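PDB 7C6O: cobalamin biosynthesis protein CobN from Mycobacterium tuberculosis, which is the large, catalytic subunit of cobaltochelatase, the ligase that inserts cobalt into the corrin ring during cobalamin biosynthesis, probably powered by ATP hydrolysis in partner subunits. Local coordinates for residues A[387-395]-A[699-707]; A[423-433]-A[496-507]. One frame throughout, in Å; residues are numbered along the deposited sequence.

Contact 1 (A[387-395]-A[699-707]); sequences VGLDTPASA and DGLHILGQN
S394, in the first turn of helix 391-405, and the backbone of L704 illustrate how a helix start can hold an extended chain more than 300 residues away in sequence. The hydroxyl OG of S394 accepts from L704 N at 3.0 Å, nearly straight, and donates a hydrogen bond to D390 O from above the carbonyl plane. The torsion about CA-CB, with OG beside the backbone N (chi1 -62°), places it between L704 N and D390 O. D390 O thus takes two donors, S394 OG and S394 N.

Just before the helix a single beta bridge pairs L389 with H702. H702 N bonds to G388 O at 3.0 Å, and D390 N reaches H702 O at 2.8 Å, this donor lying in the carbonyl plane; flanking L389, the two bonds grip both sides of H702's backbone in the parallel pattern. L389 starts away from the other chain, but chi1 (-174°) turns CG back toward H702, and the second torsion, near 70°, puts CD1 3.3 Å from H702 O and 4.0 Å from H702 CD2, oblique to the imidazole. D390 is the N-cap residue of helix 391-405, its OD1 accepting from A393 N above the carboxylate plane; CB packs against L701 CB, and OD2 is taken by H1135. Further on, I703 lays CG1 and CD1 alongside the methyl of A393, CD1 at 3.9 Å.

H702 NE2 bonds to E807 OE1, which also accepts from G705 N, so the ring's rotation is fixed from outside the contact; the ring meets that of H612 nearly parallel. Strand 608-612 borders L389 and L704 through H612, strand 586-591 touches L704, and helix 1136-1157 lies against D390 and L701 through K1138, whose NZ bonds to L389 O.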
# COMPACT_ATOMS: atom_id res chain seq x y z
N VAL A 387 -5.20 1.31 -13.71
CA VAL A 387 -6.55 1.41 -13.16
C VAL A 387 -7.02 2.86 -13.20
O VAL A 387 -6.33 3.76 -12.71
CB VAL A 387 -6.59 0.83 -11.74
CG1 VAL A 387 -7.92 1.14 -11.08
CG2 VAL A 387 -6.36 -0.67 -11.80
N GLY A 388 -8.20 3.08 -13.79
CA GLY A 388 -8.80 4.39 -13.90
C GLY A 388 -8.11 5.36 -14.83
O GLY A 388 -8.56 6.50 -14.95
N LEU A 389 -7.04 4.95 -15.51
CA LEU A 389 -6.20 5.86 -16.27
C LEU A 389 -6.22 5.51 -17.75
O LEU A 389 -6.13 4.34 -18.13
CB LEU A 389 -4.75 5.80 -15.75
CG LEU A 389 -3.74 6.80 -16.33
CD1 LEU A 389 -4.06 8.21 -15.84
CD2 LEU A 389 -2.32 6.40 -15.95
N ASP A 390 -6.35 6.54 -18.59
CA ASP A 390 -6.15 6.41 -20.03
C ASP A 390 -4.64 6.44 -20.27
O ASP A 390 -4.04 7.50 -20.46
CB ASP A 390 -6.87 7.52 -20.79
CG ASP A 390 -6.86 7.32 -22.30
OD1 ASP A 390 -5.94 6.65 -22.83
OD2 ASP A 390 -7.76 7.85 -22.97
N THR A 391 -4.03 5.26 -20.24
CA THR A 391 -2.57 5.17 -20.37
C THR A 391 -2.05 5.71 -21.69
O THR A 391 -1.07 6.47 -21.68
CB THR A 391 -2.13 3.72 -20.15
OG1 THR A 391 -3.10 3.04 -19.34
CG2 THR A 391 -0.78 3.68 -19.45
N PRO A 392 -2.63 5.38 -22.86
CA PRO A 392 -2.09 5.94 -24.10
C PRO A 392 -2.20 7.45 -24.18
O PRO A 392 -1.24 8.12 -24.60
CB PRO A 392 -2.92 5.25 -25.19
CG PRO A 392 -3.39 3.98 -24.56
CD PRO A 392 -3.67 4.37 -23.14
N ALA A 393 -3.35 8.02 -23.80
CA ALA A 393 -3.49 9.47 -23.85
C ALA A 393 -2.58 10.15 -22.83
O ALA A 393 -2.03 11.23 -23.10
CB ALA A 393 -4.95 9.87 -23.62
N SER A 394 -2.40 9.54 -21.66
CA SER A 394 -1.48 10.08 -20.66
C SER A 394 -0.04 10.04 -21.16
O SER A 394 0.73 10.97 -20.92
CB SER A 394 -1.62 9.32 -19.35
OG SER A 394 -2.93 9.44 -18.82
N ALA A 395 0.34 8.95 -21.83
CA ALA A 395 1.68 8.86 -22.39
C ALA A 395 1.91 9.93 -23.45
O ALA A 395 2.97 10.57 -23.47
CB ALA A 395 1.91 7.46 -22.98
N ASP A 699 -17.31 7.79 -15.66
CA ASP A 699 -17.88 8.42 -16.84
C ASP A 699 -16.78 8.82 -17.81
O ASP A 699 -16.85 9.84 -18.49
CB ASP A 699 -18.74 9.62 -16.44
CG ASP A 699 -19.63 10.10 -17.56
OD1 ASP A 699 -20.21 9.25 -18.26
OD2 ASP A 699 -19.75 11.33 -17.74
N GLY A 700 -15.74 8.00 -17.87
CA GLY A 700 -14.55 8.24 -18.65
C GLY A 700 -13.34 7.72 -17.91
O GLY A 700 -13.46 7.01 -16.91
N LEU A 701 -12.16 8.07 -18.41
CA LEU A 701 -10.91 7.71 -17.77
C LEU A 701 -10.10 8.97 -17.55
O LEU A 701 -10.22 9.94 -18.30
CB LEU A 701 -10.11 6.71 -18.62
CG LEU A 701 -10.79 5.37 -18.91
CD1 LEU A 701 -9.95 4.54 -19.87
CD2 LEU A 701 -11.04 4.62 -17.62
N HIS A 702 -9.26 8.95 -16.52
CA HIS A 702 -8.43 10.11 -16.24
C HIS A 702 -7.28 10.19 -17.23
O HIS A 702 -6.71 9.17 -17.62
CB HIS A 702 -7.88 10.07 -14.82
CG HIS A 702 -7.05 11.27 -14.47
ND1 HIS A 702 -7.56 12.55 -14.46
CD2 HIS A 702 -5.74 11.39 -14.14
CE1 HIS A 702 -6.61 13.40 -14.13
NE2 HIS A 702 -5.49 12.72 -13.93
N ILE A 703 -6.96 11.41 -17.66
CA ILE A 703 -5.78 11.69 -18.46
C ILE A 703 -4.83 12.51 -17.61
O ILE A 703 -5.23 13.54 -17.04
CB ILE A 703 -6.13 12.42 -19.77
CG1 ILE A 703 -7.04 11.56 -20.64
CG2 ILE A 703 -4.87 12.79 -20.54
CD1 ILE A 703 -7.47 12.24 -21.92
N LEU A 704 -3.58 12.06 -17.51
CA LEU A 704 -2.60 12.69 -16.64
C LEU A 704 -2.51 14.19 -16.92
O LEU A 704 -2.36 14.61 -18.07
CB LEU A 704 -1.24 12.02 -16.85
CG LEU A 704 -0.32 11.78 -15.66
CD1 LEU A 704 -1.05 11.02 -14.57
CD2 LEU A 704 0.91 11.01 -16.11
N GLY A 705 -2.64 14.98 -15.86
CA GLY A 705 -2.53 16.43 -15.96
C GLY A 705 -3.78 17.15 -16.41
O GLY A 705 -3.74 18.38 -16.53
N GLN A 706 -4.87 16.44 -16.66
CA GLN A 706 -6.09 17.03 -17.22
C GLN A 706 -7.14 17.13 -16.11
O GLN A 706 -7.79 16.14 -15.77
CB GLN A 706 -6.59 16.20 -18.39
CG GLN A 706 -7.90 16.67 -19.00
CD GLN A 706 -8.31 15.82 -20.18
OE1 GLN A 706 -9.31 15.11 -20.14
NE2 GLN A 706 -7.52 15.88 -21.25
N ASN A 707 -7.30 18.33 -15.55
CA ASN A 707 -8.31 18.52 -14.52
C ASN A 707 -9.69 18.63 -15.16
O ASN A 707 -9.85 19.28 -16.19
CB ASN A 707 -8.02 19.77 -13.68
CG ASN A 707 -7.77 21.00 -14.53
OD1 ASN A 707 -6.97 20.96 -15.47
ND2 ASN A 707 -8.45 22.09 -14.21

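Contact 2 (A[423-433]-A[496-507]); sequences LIHALIECGGH and AALRAGNLVLMV
L427 shows how one leucine can fit a helix onto a hairpin. Its CB leaves the helix without facing the strands, and CG, anti to the backbone N (chi1 178°), turns toward them to meet V507 CG2 at 3.8 Å. There the chain forks: CD2 stays on the same valine methyl, whereas CD1 lies over the face of the hairpin where L498 and L505 pair, 3.6 Å from L505 O and 4.2 Å from L498 CB. The side chains of L423 and L505 cross at about a right angle, CD1 touching CD2, and L498 CD2 lies against A426 CB and the backbone of L427. The partner is a beta hairpin, strands 498-500 and 503-507 joined by a type II' turn from A500 to L503; helix 423-431 passes 8.7 Å from the second strand, axes at 70°. Beyond the helix, H433 NE2 donates to V507 O at 3.0 Å; the acceptor lies in the imidazole plane, but the donor stands above the carbonyl plane. One bound water donates to A496 O and accepts from V507 N, its link to G431 O being unusually short; another, in the ring plane, sits 2.7 Å from H433 ND1.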
# COMPACT_ATOMS: atom_id res chain seq x y z
N LEU A 423 0.25 5.67 -30.89
CA LEU A 423 1.40 5.40 -30.04
C LEU A 423 1.37 3.97 -29.50
O LEU A 423 2.35 3.23 -29.61
CB LEU A 423 1.45 6.40 -28.89
CG LEU A 423 2.62 6.20 -27.91
CD1 LEU A 423 3.95 6.42 -28.63
CD2 LEU A 423 2.49 7.13 -26.71
N ILE A 424 0.23 3.57 -28.93
CA ILE A 424 0.18 2.25 -28.30
C ILE A 424 0.23 1.15 -29.35
O ILE A 424 0.82 0.09 -29.11
CB ILE A 424 -1.07 2.15 -27.40
CG1 ILE A 424 -0.89 1.02 -26.37
CG2 ILE A 424 -2.35 1.95 -28.21
CD1 ILE A 424 0.15 1.34 -25.32
N HIS A 425 -0.35 1.38 -30.53
CA HIS A 425 -0.25 0.40 -31.60
C HIS A 425 1.20 0.24 -32.05
O HIS A 425 1.65 -0.88 -32.33
CB HIS A 425 -1.13 0.79 -32.79
CG HIS A 425 -2.59 0.71 -32.51
ND1 HIS A 425 -3.55 0.99 -33.46
CD2 HIS A 425 -3.27 0.37 -31.38
CE1 HIS A 425 -4.75 0.83 -32.93
NE2 HIS A 425 -4.61 0.46 -31.67
N ALA A 426 1.94 1.35 -32.13
CA ALA A 426 3.35 1.27 -32.49
C ALA A 426 4.15 0.49 -31.46
O ALA A 426 5.07 -0.25 -31.80
CB ALA A 426 3.92 2.68 -32.67
N LEU A 427 3.80 0.66 -30.18
CA LEU A 427 4.50 -0.08 -29.13
C LEU A 427 4.18 -1.57 -29.20
O LEU A 427 5.08 -2.41 -29.04
CB LEU A 427 4.13 0.48 -27.75
CG LEU A 427 4.75 -0.24 -26.55
CD1 LEU A 427 6.27 -0.27 -26.66
CD2 LEU A 427 4.31 0.42 -25.25
N ILE A 428 2.92 -1.92 -29.44
CA ILE A 428 2.55 -3.33 -29.56
C ILE A 428 3.28 -3.98 -30.73
O ILE A 428 3.78 -5.10 -30.63
CB ILE A 428 1.02 -3.47 -29.72
CG1 ILE A 428 0.31 -3.01 -28.44
CG2 ILE A 428 0.64 -4.90 -30.06
CD1 ILE A 428 -1.17 -2.79 -28.62
N GLU A 429 3.38 -3.26 -31.85
CA GLU A 429 3.98 -3.83 -33.06
C GLU A 429 5.48 -4.06 -32.89
O GLU A 429 6.01 -5.06 -33.37
CB GLU A 429 3.69 -2.92 -34.25
CG GLU A 429 4.51 -3.23 -35.49
CD GLU A 429 4.18 -2.30 -36.65
OE1 GLU A 429 4.24 -2.75 -37.81
OE2 GLU A 429 3.87 -1.12 -36.39
N CYS A 430 6.18 -3.14 -32.22
CA CYS A 430 7.63 -3.18 -32.12
C CYS A 430 8.14 -3.36 -30.70
O CYS A 430 9.34 -3.24 -30.47
CB CYS A 430 8.23 -1.90 -32.72
SG CYS A 430 7.59 -1.47 -34.36
N GLY A 431 7.26 -3.64 -29.74
CA GLY A 431 7.70 -3.78 -28.36
C GLY A 431 7.06 -4.92 -27.61
O GLY A 431 7.36 -5.14 -26.43
N GLY A 432 6.18 -5.67 -28.27
CA GLY A 432 5.54 -6.80 -27.61
C GLY A 432 6.48 -7.98 -27.48
O GLY A 432 7.37 -8.21 -28.30
N HIS A 433 6.28 -8.75 -26.41
CA HIS A 433 7.09 -9.94 -26.16
C HIS A 433 6.30 -11.21 -26.45
O HIS A 433 6.20 -11.64 -27.60
CB HIS A 433 7.59 -9.96 -24.71
CG HIS A 433 8.30 -8.71 -24.29
ND1 HIS A 433 9.56 -8.37 -24.77
CD2 HIS A 433 7.94 -7.71 -23.45
CE1 HIS A 433 9.93 -7.23 -24.23
NE2 HIS A 433 8.97 -6.80 -23.43
N ALA A 496 12.61 -6.50 -27.13
CA ALA A 496 11.77 -5.62 -27.93
C ALA A 496 11.55 -4.31 -27.19
O ALA A 496 11.19 -4.31 -26.01
CB ALA A 496 10.43 -6.30 -28.23
N ALA A 497 11.76 -3.20 -27.89
CA ALA A 497 11.57 -1.88 -27.30
C ALA A 497 11.46 -0.86 -28.42
O ALA A 497 12.01 -1.05 -29.51
CB ALA A 497 12.70 -1.51 -26.34
N LEU A 498 10.76 0.23 -28.13
CA LEU A 498 10.55 1.32 -29.08
C LEU A 498 11.44 2.49 -28.68
O LEU A 498 11.19 3.15 -27.67
CB LEU A 498 9.07 1.71 -29.10
CG LEU A 498 8.63 2.90 -29.96
CD1 LEU A 498 9.21 2.82 -31.36
CD2 LEU A 498 7.10 2.93 -30.02
N ARG A 499 12.48 2.73 -29.47
CA ARG A 499 13.48 3.76 -29.18
C ARG A 499 13.28 4.95 -30.11
O ARG A 499 13.06 4.79 -31.31
CB ARG A 499 14.90 3.21 -29.35
CG ARG A 499 15.14 1.88 -28.65
CD ARG A 499 16.47 1.27 -29.09
N ALA A 500 13.37 6.16 -29.54
CA ALA A 500 13.24 7.39 -30.32
C ALA A 500 13.93 8.51 -29.57
O ALA A 500 13.58 8.79 -28.42
CB ALA A 500 11.78 7.72 -30.58
N GLY A 501 14.89 9.17 -30.22
CA GLY A 501 15.62 10.23 -29.55
C GLY A 501 16.33 9.71 -28.32
O GLY A 501 17.06 8.71 -28.37
N ASN A 502 16.12 10.38 -27.19
CA ASN A 502 16.68 9.95 -25.92
C ASN A 502 15.68 9.16 -25.09
O ASN A 502 15.84 9.05 -23.87
CB ASN A 502 17.20 11.15 -25.13
CG ASN A 502 18.52 11.66 -25.65
OD1 ASN A 502 19.27 10.92 -26.30
ND2 ASN A 502 18.82 12.92 -25.38
N LEU A 503 14.65 8.61 -25.72
CA LEU A 503 13.58 7.90 -25.04
C LEU A 503 13.54 6.45 -25.49
O LEU A 503 13.86 6.13 -26.64
CB LEU A 503 12.22 8.55 -25.32
CG LEU A 503 11.67 9.59 -24.35
CD1 LEU A 503 12.73 10.58 -23.92
CD2 LEU A 503 10.56 10.30 -25.05
N VAL A 504 13.14 5.57 -24.58
CA VAL A 504 12.80 4.20 -24.93
C VAL A 504 11.46 3.88 -24.29
O VAL A 504 11.25 4.15 -23.10
CB VAL A 504 13.89 3.19 -24.50
CG1 VAL A 504 14.16 3.27 -23.01
CG2 VAL A 504 13.48 1.78 -24.90
N LEU A 505 10.54 3.37 -25.09
CA LEU A 505 9.25 2.88 -24.61
C LEU A 505 9.30 1.36 -24.65
O LEU A 505 9.59 0.77 -25.69
CB LEU A 505 8.10 3.42 -25.47
CG LEU A 505 7.57 4.81 -25.10
CD1 LEU A 505 8.61 5.90 -25.33
CD2 LEU A 505 6.29 5.12 -25.88
N MET A 506 9.03 0.73 -23.51
CA MET A 506 9.19 -0.70 -23.37
C MET A 506 7.99 -1.28 -22.63
O MET A 506 7.53 -0.72 -21.64
CB MET A 506 10.49 -1.04 -22.61
CG MET A 506 10.74 -2.54 -22.45
SD MET A 506 12.24 -2.89 -21.50
CE MET A 506 13.50 -2.39 -22.67
N VAL A 507 7.50 -2.41 -23.13
CA VAL A 507 6.52 -3.19 -22.38
C VAL A 507 7.27 -3.96 -21.30
O VAL A 507 8.30 -4.59 -21.58
CB VAL A 507 5.74 -4.13 -23.31
CG1 VAL A 507 4.75 -4.93 -22.50
CG2 VAL A 507 5.04 -3.33 -24.40
O HOH W 1 12.12 -3.81 -31.13
O HOH W 2 8.66 -3.36 -25.32
O HOH W 3 11.49 -9.43 -26.27

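Contacts 1 and 2 use consecutive helices, 391-405 and 420-431, which also pack on each other: A395 CB meets L423 CD2 and P392 CG meets I424 CB. The pair illustrates how such helices can meet different partners by different chemistry. In contact 1, the more buried of the two, the loop leading into a helix, and the helix's first turn, bind an irregular chain through two backbone bonds and one to a serine hydroxyl. Contact 2 lies farther from the chain's centre, and a helix flank there rests on a hairpin through aliphatic side chains, leaving water and a histidine to its C-terminal side. Both border one mixed sheet, contact 1 near strands 586-591 and 608-612, contact 2 on strands 492-500 and 503-507.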